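Side-chain contacts in D-lactate dehydrogenase (Fermentative) (Pseudomonas aeruginosa, PDB 6ABJ), which probably catalyses the NADH-dependent interconversion of pyruvate and D-lactate, working as a tetrameric, allosteric D-isomer-specific 2-hydroxyacid dehydrogenase: residues B[122-127]-B[310-315]; B[133-138]-B[268-273]; B[140-145]-B[149-154]. One frame throughout, in Å; residues are numbered along the deposited sequence.

Contact 1 (B[122-127]-B[310-315]); sequences AEHAVG and AHQAFL
The imidazole of H124 packs on the backbone of A313, whose CA stands 3.9 Å from the centroid of the H124 ring and 24° off its normal: a CH-pi contact over one face, made by main-chain carbon. The methyl of A313 extends it, with CB 3.8 Å from H124 CD2. At the other end of the ring, H124 CE1 touches Q312 NE2 at 4.0 Å, with the amide plane turned 57° from the imidazole. Because CG of H124 is anti to the backbone N (chi1 -169°), the ring is carried away from helix 118-134 and onto the loop.

Further out, H124 NE2 is hydrogen-bonded to T309 OG1, which limits rotation of the ring. The loop folds as a type I turn from Q312 to L315, and the two carboxylate oxygens of D274, an NADH-binding residue, receive the N-H groups of Q312 and A313. R134 of the second subunit donates to the carbonyls of both residues. With no hydrogen bond between the segments, helix and turn meet through van der Waals and CH-pi contact, while bonds to T309, D274 and the second subunit hold the ring and the turn, which includes F314, another NADH-binding residue.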
# COMPACT_ATOMS: atom_id res chain seq x y z
N ALA B 122 8.39 2.28 25.95
CA ALA B 122 9.49 3.15 25.57
C ALA B 122 10.16 2.64 24.24
O ALA B 122 10.57 3.43 23.42
CB ALA B 122 10.52 3.22 26.69
N GLU B 123 10.25 1.33 24.09
CA GLU B 123 10.75 0.73 22.89
C GLU B 123 9.90 1.12 21.66
O GLU B 123 10.44 1.42 20.58
CB GLU B 123 10.94 -0.76 23.05
CG GLU B 123 12.12 -1.10 23.96
CD GLU B 123 12.26 -2.60 24.22
OE1 GLU B 123 11.67 -3.38 23.48
OE2 GLU B 123 12.98 -2.96 25.21
N HIS B 124 8.60 1.14 21.85
CA HIS B 124 7.70 1.48 20.79
C HIS B 124 7.88 2.95 20.38
O HIS B 124 7.89 3.25 19.21
CB HIS B 124 6.28 1.26 21.21
CG HIS B 124 5.32 1.35 20.06
ND1 HIS B 124 5.12 0.32 19.19
CD2 HIS B 124 4.46 2.32 19.68
CE1 HIS B 124 4.21 0.65 18.29
NE2 HIS B 124 3.78 1.86 18.57
N ALA B 125 8.07 3.84 21.36
CA ALA B 125 8.36 5.20 21.08
C ALA B 125 9.62 5.30 20.24
O ALA B 125 9.65 6.06 19.26
CB ALA B 125 8.46 6.03 22.35
N VAL B 126 10.68 4.58 20.61
CA VAL B 126 11.91 4.63 19.83
C VAL B 126 11.69 4.07 18.41
O VAL B 126 12.23 4.61 17.43
CB VAL B 126 13.07 3.92 20.58
CG1 VAL B 126 14.32 3.90 19.75
CG2 VAL B 126 13.31 4.61 21.92
N GLY B 127 10.87 3.03 18.27
CA GLY B 127 10.57 2.51 16.97
C GLY B 127 9.86 3.55 16.07
O GLY B 127 10.15 3.70 14.87
N ALA B 310 -2.19 2.12 16.73
CA ALA B 310 -3.50 2.17 17.36
C ALA B 310 -3.44 1.66 18.80
O ALA B 310 -3.92 0.55 19.14
CB ALA B 310 -4.55 1.47 16.50
N HIS B 311 -2.75 2.44 19.61
CA HIS B 311 -2.42 2.14 21.00
C HIS B 311 -1.81 0.75 21.17
O HIS B 311 -2.38 -0.17 21.82
CB HIS B 311 -3.60 2.34 21.92
CG HIS B 311 -3.19 2.58 23.34
ND1 HIS B 311 -3.90 3.41 24.18
CD2 HIS B 311 -2.09 2.20 24.03
CE1 HIS B 311 -3.24 3.53 25.33
NE2 HIS B 311 -2.15 2.80 25.27
N GLN B 312 -0.69 0.60 20.47
CA GLN B 312 0.05 -0.62 20.25
C GLN B 312 1.30 -0.70 21.11
O GLN B 312 2.00 -1.71 21.12
CB GLN B 312 0.43 -0.62 18.74
CG GLN B 312 0.86 -1.92 18.17
CD GLN B 312 1.42 -1.84 16.78
OE1 GLN B 312 0.84 -1.20 15.90
NE2 GLN B 312 2.51 -2.54 16.56
N ALA B 313 1.57 0.31 21.87
CA ALA B 313 2.86 0.43 22.57
C ALA B 313 3.10 -0.62 23.65
O ALA B 313 4.23 -0.99 23.87
CB ALA B 313 3.03 1.82 23.19
N PHE B 314 2.01 -1.15 24.23
CA PHE B 314 2.14 -2.29 25.15
C PHE B 314 1.95 -3.64 24.52
O PHE B 314 1.95 -4.67 25.22
CB PHE B 314 1.22 -2.12 26.38
CG PHE B 314 -0.25 -2.11 26.06
CD1 PHE B 314 -0.92 -3.30 25.85
CD2 PHE B 314 -0.95 -0.93 26.03
CE1 PHE B 314 -2.25 -3.31 25.56
CE2 PHE B 314 -2.31 -0.93 25.80
CZ PHE B 314 -2.96 -2.13 25.57
N LEU B 315 1.87 -3.68 23.17
CA LEU B 315 1.58 -4.90 22.45
C LEU B 315 2.85 -5.70 22.18
O LEU B 315 3.29 -5.85 21.00
CB LEU B 315 0.80 -4.64 21.14
CG LEU B 315 0.00 -5.83 20.57
CD1 LEU B 315 -1.28 -6.10 21.37
CD2 LEU B 315 -0.32 -5.68 19.11

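Contact 2 (B[133-138]-B[268-273]); sequences NRRLHR and LGYLGL
R135 and Y270 meet through a hydrogen bond from R135 NH1 to Y270 OH, 2.9 Å long and moderately bent, with an N-H...O angle of 143°. The hydroxyl lies somewhat off the guanidinium plane. The same nitrogen also donates to N133 O, at 2.8 Å and close to that plane, and this second bond ties the arginine head back to the last turn of helix 118-134. A water adds a looser link: it accepts from R135 NH2 at 2.8 Å and has a weak contact of 3.4 Å with Y270 OH. R135 NE probably bonds to G152 O, further restricting the group.

The flat groups do not stack. Guanidinium and phenol planes are 76° apart, and NH1 approaches the edge of the Y270 ring. A bend at chi2 (86°) in the R135 chain turns the head to this position.

Apolar packing is slight, amounting to N133 CA near Y270 CE2 at 4.3 Å. CB of N133 points away from the strand, and its ND2 donates to F156 O.

In the backbone, R135 is the C-prime residue of a Schellman motif, with L136 N bonded to T131 O and R135 N to L132 O. The motif, with R135 at positive phi, closes helix 118-134, and R135 also takes the N-cap position of helix 136-143. The contact thus joins the junction of these two helices to strand 268-273, which runs between strands 243-247 and 306-308 in the parallel Rossmann sheet. Y270 also packs on M244 of the first of those strands and on L132 of helix 118-134.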
# COMPACT_ATOMS: atom_id res chain seq x y z
N ASN B 133 12.21 8.87 11.11
CA ASN B 133 13.49 9.48 10.77
C ASN B 133 13.97 8.89 9.42
O ASN B 133 14.28 9.63 8.47
CB ASN B 133 14.45 9.14 11.88
CG ASN B 133 15.84 9.70 11.68
OD1 ASN B 133 16.30 9.90 10.53
ND2 ASN B 133 16.56 9.85 12.77
N ARG B 134 14.00 7.57 9.34
CA ARG B 134 14.55 6.89 8.20
C ARG B 134 13.43 6.56 7.13
O ARG B 134 13.69 5.90 6.11
CB ARG B 134 15.35 5.66 8.58
CG ARG B 134 16.39 5.90 9.71
CD ARG B 134 17.34 7.03 9.36
NE ARG B 134 18.20 6.60 8.32
CZ ARG B 134 19.43 6.09 8.46
NH1 ARG B 134 20.06 6.09 9.61
NH2 ARG B 134 20.06 5.68 7.41
N ARG B 135 12.21 7.01 7.40
CA ARG B 135 11.11 6.80 6.49
C ARG B 135 10.93 5.33 6.13
O ARG B 135 10.64 5.00 4.98
CB ARG B 135 11.31 7.61 5.21
CG ARG B 135 11.04 9.09 5.36
CD ARG B 135 12.28 9.81 5.86
NE ARG B 135 12.34 11.19 5.40
CZ ARG B 135 12.86 12.19 6.10
NH1 ARG B 135 13.38 11.96 7.30
NH2 ARG B 135 12.86 13.42 5.60
N LEU B 136 11.09 4.47 7.12
CA LEU B 136 11.10 3.06 6.85
C LEU B 136 9.74 2.51 6.32
O LEU B 136 9.73 1.62 5.54
CB LEU B 136 11.46 2.29 8.09
CG LEU B 136 12.88 2.56 8.69
CD1 LEU B 136 13.15 1.82 9.98
CD2 LEU B 136 13.93 2.33 7.63
N HIS B 137 8.65 3.09 6.78
CA HIS B 137 7.29 2.69 6.32
C HIS B 137 7.15 3.06 4.84
O HIS B 137 6.63 2.26 4.03
CB HIS B 137 6.25 3.39 7.23
CG HIS B 137 6.34 4.88 7.25
ND1 HIS B 137 7.37 5.58 7.84
CD2 HIS B 137 5.53 5.81 6.75
CE1 HIS B 137 7.17 6.86 7.70
NE2 HIS B 137 6.04 7.03 7.05
N ARG B 138 7.69 4.21 4.45
CA ARG B 138 7.67 4.63 3.01
C ARG B 138 8.61 3.73 2.17
O ARG B 138 8.25 3.29 1.08
CB ARG B 138 8.06 6.06 2.86
CG ARG B 138 7.11 7.03 3.66
CD ARG B 138 7.33 8.51 3.25
NE ARG B 138 7.00 8.70 1.84
CZ ARG B 138 7.62 9.54 0.99
NH1 ARG B 138 8.57 10.38 1.43
NH2 ARG B 138 7.23 9.55 -0.27
N LEU B 268 6.17 21.70 12.30
CA LEU B 268 6.39 20.37 12.85
C LEU B 268 6.86 19.48 11.70
O LEU B 268 6.13 19.28 10.73
CB LEU B 268 5.10 19.83 13.51
CG LEU B 268 5.23 18.52 14.25
CD1 LEU B 268 6.15 18.62 15.46
CD2 LEU B 268 3.90 18.06 14.76
N GLY B 269 8.04 18.90 11.88
CA GLY B 269 8.66 18.06 10.86
C GLY B 269 8.13 16.66 10.81
O GLY B 269 8.13 16.04 9.76
N TYR B 270 7.81 16.11 11.97
CA TYR B 270 7.41 14.72 12.05
C TYR B 270 6.48 14.54 13.22
O TYR B 270 6.58 15.22 14.24
CB TYR B 270 8.62 13.81 12.34
CG TYR B 270 9.86 13.94 11.47
CD1 TYR B 270 10.78 14.95 11.69
CD2 TYR B 270 10.14 12.99 10.50
CE1 TYR B 270 11.93 15.04 10.93
CE2 TYR B 270 11.29 13.08 9.73
CZ TYR B 270 12.18 14.10 9.95
OH TYR B 270 13.32 14.19 9.18
N LEU B 271 5.58 13.57 13.08
CA LEU B 271 4.71 13.16 14.18
C LEU B 271 4.50 11.66 14.27
O LEU B 271 4.13 11.01 13.31
CB LEU B 271 3.36 13.88 14.04
CG LEU B 271 2.29 13.56 15.11
CD1 LEU B 271 2.60 14.24 16.41
CD2 LEU B 271 0.91 13.93 14.60
N GLY B 272 4.71 11.13 15.49
CA GLY B 272 4.47 9.75 15.80
C GLY B 272 3.44 9.68 16.93
O GLY B 272 3.72 10.19 17.99
N LEU B 273 2.30 9.08 16.66
CA LEU B 273 1.28 8.94 17.69
C LEU B 273 0.99 7.48 17.92
O LEU B 273 0.82 6.73 16.99
CB LEU B 273 -0.03 9.59 17.26
CG LEU B 273 -0.06 11.08 16.98
CD1 LEU B 273 -1.51 11.43 16.57
CD2 LEU B 273 0.43 11.96 18.08
O HOH W 1 13.78 15.96 6.27

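Contact 3 (B[140-145]-B[149-154]); sequences YNRTRE and SLHGLT
H151 O is gripped by both terminal nitrogens of R142, NH1 and NH2, each at 2.8 Å. The carbonyl faces the end of the guanidinium and lies in its plane, with NH2 nearly along the C=O axis and NH1 well off it. R142 NH1 also donates to S149 O at 2.9 Å, this time from above the carbonyl plane. Three bonds to backbone oxygens thus fix the rotation of the group.

Its faces are covered as well. The H151 ring is stacked on one, centres 3.9 Å apart and planes at 24°, while L153 covers the opposite face, its CG 3.6 Å from R142 NH1. The arginine chain is extended from CG to NE, reaching straight from the helix into the loop. H151 ND1 is hydrogen-bonded to D289 OD2 of the third subunit; S149 OG bonds to D147.

The loop residues form a type II turn from L150 to L153, in which G152 takes the positive phi of the third position, one that favours glycine. R142 therefore pins the loop leading toward strand 162-166 onto helix 136-143, which precedes it. T143 OG1 of that helix is hydrogen-bonded to V308 O of the second subunit.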
# COMPACT_ATOMS: atom_id res chain seq x y z
N TYR B 140 9.58 0.60 2.75
CA TYR B 140 8.99 -0.71 2.63
C TYR B 140 8.05 -0.75 1.49
O TYR B 140 8.07 -1.68 0.65
CB TYR B 140 8.27 -1.10 3.98
CG TYR B 140 7.51 -2.32 3.87
CD1 TYR B 140 8.14 -3.54 3.80
CD2 TYR B 140 6.12 -2.28 3.86
CE1 TYR B 140 7.41 -4.73 3.69
CE2 TYR B 140 5.38 -3.41 3.69
CZ TYR B 140 6.03 -4.66 3.65
OH TYR B 140 5.29 -5.77 3.47
N ASN B 141 7.16 0.25 1.44
CA ASN B 141 6.17 0.27 0.39
C ASN B 141 6.76 0.44 -1.02
O ASN B 141 6.23 -0.06 -1.95
CB ASN B 141 5.11 1.35 0.68
CG ASN B 141 4.13 0.90 1.79
OD1 ASN B 141 3.86 -0.30 2.00
ND2 ASN B 141 3.63 1.85 2.51
N ARG B 142 7.86 1.16 -1.12
CA ARG B 142 8.57 1.24 -2.37
C ARG B 142 9.22 -0.05 -2.76
O ARG B 142 8.97 -0.60 -3.82
CB ARG B 142 9.65 2.33 -2.33
CG ARG B 142 9.08 3.75 -2.30
CD ARG B 142 10.25 4.70 -2.44
NE ARG B 142 9.83 6.06 -2.17
CZ ARG B 142 10.63 7.12 -2.18
NH1 ARG B 142 11.95 7.01 -2.42
NH2 ARG B 142 10.11 8.31 -1.88
N THR B 143 10.04 -0.59 -1.88
CA THR B 143 10.79 -1.79 -2.31
C THR B 143 9.91 -3.01 -2.56
O THR B 143 10.21 -3.86 -3.42
CB THR B 143 11.92 -2.15 -1.32
OG1 THR B 143 11.40 -2.51 -0.04
CG2 THR B 143 12.89 -0.99 -1.13
N ARG B 144 8.81 -3.10 -1.84
CA ARG B 144 7.86 -4.20 -2.02
C ARG B 144 7.37 -4.25 -3.44
O ARG B 144 6.99 -5.27 -3.90
CB ARG B 144 6.62 -4.01 -1.18
CG ARG B 144 6.79 -4.31 0.27
CD ARG B 144 6.71 -5.79 0.53
NE ARG B 144 5.34 -6.23 0.62
CZ ARG B 144 4.93 -7.30 1.30
NH1 ARG B 144 5.78 -8.06 1.96
NH2 ARG B 144 3.64 -7.57 1.30
N GLU B 145 7.30 -3.10 -4.06
CA GLU B 145 6.80 -2.99 -5.40
C GLU B 145 7.94 -2.83 -6.48
O GLU B 145 7.68 -2.51 -7.67
CB GLU B 145 5.72 -1.86 -5.50
CG GLU B 145 6.15 -0.42 -5.26
CD GLU B 145 5.06 0.66 -5.46
OE1 GLU B 145 5.08 1.75 -4.77
OE2 GLU B 145 4.20 0.46 -6.35
N SER B 149 14.34 3.33 -5.46
CA SER B 149 14.82 4.69 -5.49
C SER B 149 14.71 5.33 -4.12
O SER B 149 13.85 4.99 -3.30
CB SER B 149 14.05 5.46 -6.57
OG SER B 149 12.78 5.88 -6.15
N LEU B 150 15.65 6.25 -3.83
CA LEU B 150 15.85 6.74 -2.51
C LEU B 150 15.40 8.19 -2.30
O LEU B 150 15.50 8.73 -1.17
CB LEU B 150 17.32 6.59 -2.07
CG LEU B 150 17.81 5.18 -1.97
CD1 LEU B 150 19.24 5.18 -1.43
CD2 LEU B 150 16.92 4.36 -1.04
N HIS B 151 14.94 8.85 -3.36
CA HIS B 151 14.48 10.28 -3.20
C HIS B 151 13.53 10.46 -2.02
O HIS B 151 12.60 9.68 -1.84
CB HIS B 151 13.82 10.85 -4.47
CG HIS B 151 12.53 10.16 -4.85
ND1 HIS B 151 11.32 10.60 -4.38
CD2 HIS B 151 12.29 9.02 -5.52
CE1 HIS B 151 10.37 9.79 -4.79
NE2 HIS B 151 10.93 8.80 -5.46
N GLY B 152 13.75 11.51 -1.24
CA GLY B 152 12.91 11.83 -0.12
C GLY B 152 13.05 10.99 1.15
O GLY B 152 12.42 11.30 2.15
N LEU B 153 13.94 10.00 1.16
CA LEU B 153 14.11 9.11 2.30
C LEU B 153 15.26 9.47 3.26
O LEU B 153 15.44 8.82 4.29
CB LEU B 153 14.31 7.67 1.83
CG LEU B 153 13.26 7.10 0.90
CD1 LEU B 153 13.55 5.63 0.61
CD2 LEU B 153 11.84 7.19 1.52
N THR B 154 16.00 10.56 2.94
CA THR B 154 17.10 10.98 3.76
C THR B 154 16.67 11.33 5.17
O THR B 154 15.79 12.22 5.34
CB THR B 154 17.84 12.18 3.14
OG1 THR B 154 18.20 11.84 1.82
CG2 THR B 154 19.12 12.49 3.92

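The three contacts run outward along successive helices, with centres about 8, 18 and 29 Å from the centre of the chain. Contacts 1 and 2 share helix 118-134, and contacts 2 and 3 share helix 136-143; R135 touches G152, L153 and T154, so the latter two contacts meet. Contact 1, buried near the NADH-binding residues, has no hydrogen bond between its segments and rests on CH-pi and van der Waals packing. Contact 2, partly buried, relies on one arginine, a tyrosine hydroxyl and a water. Contact 3 is peripheral yet largely covered in the tetramer, and combines bonds to backbone carbonyls with stacking. All three touch the second subunit; contacts 2 and 3 also meet D289 of the third.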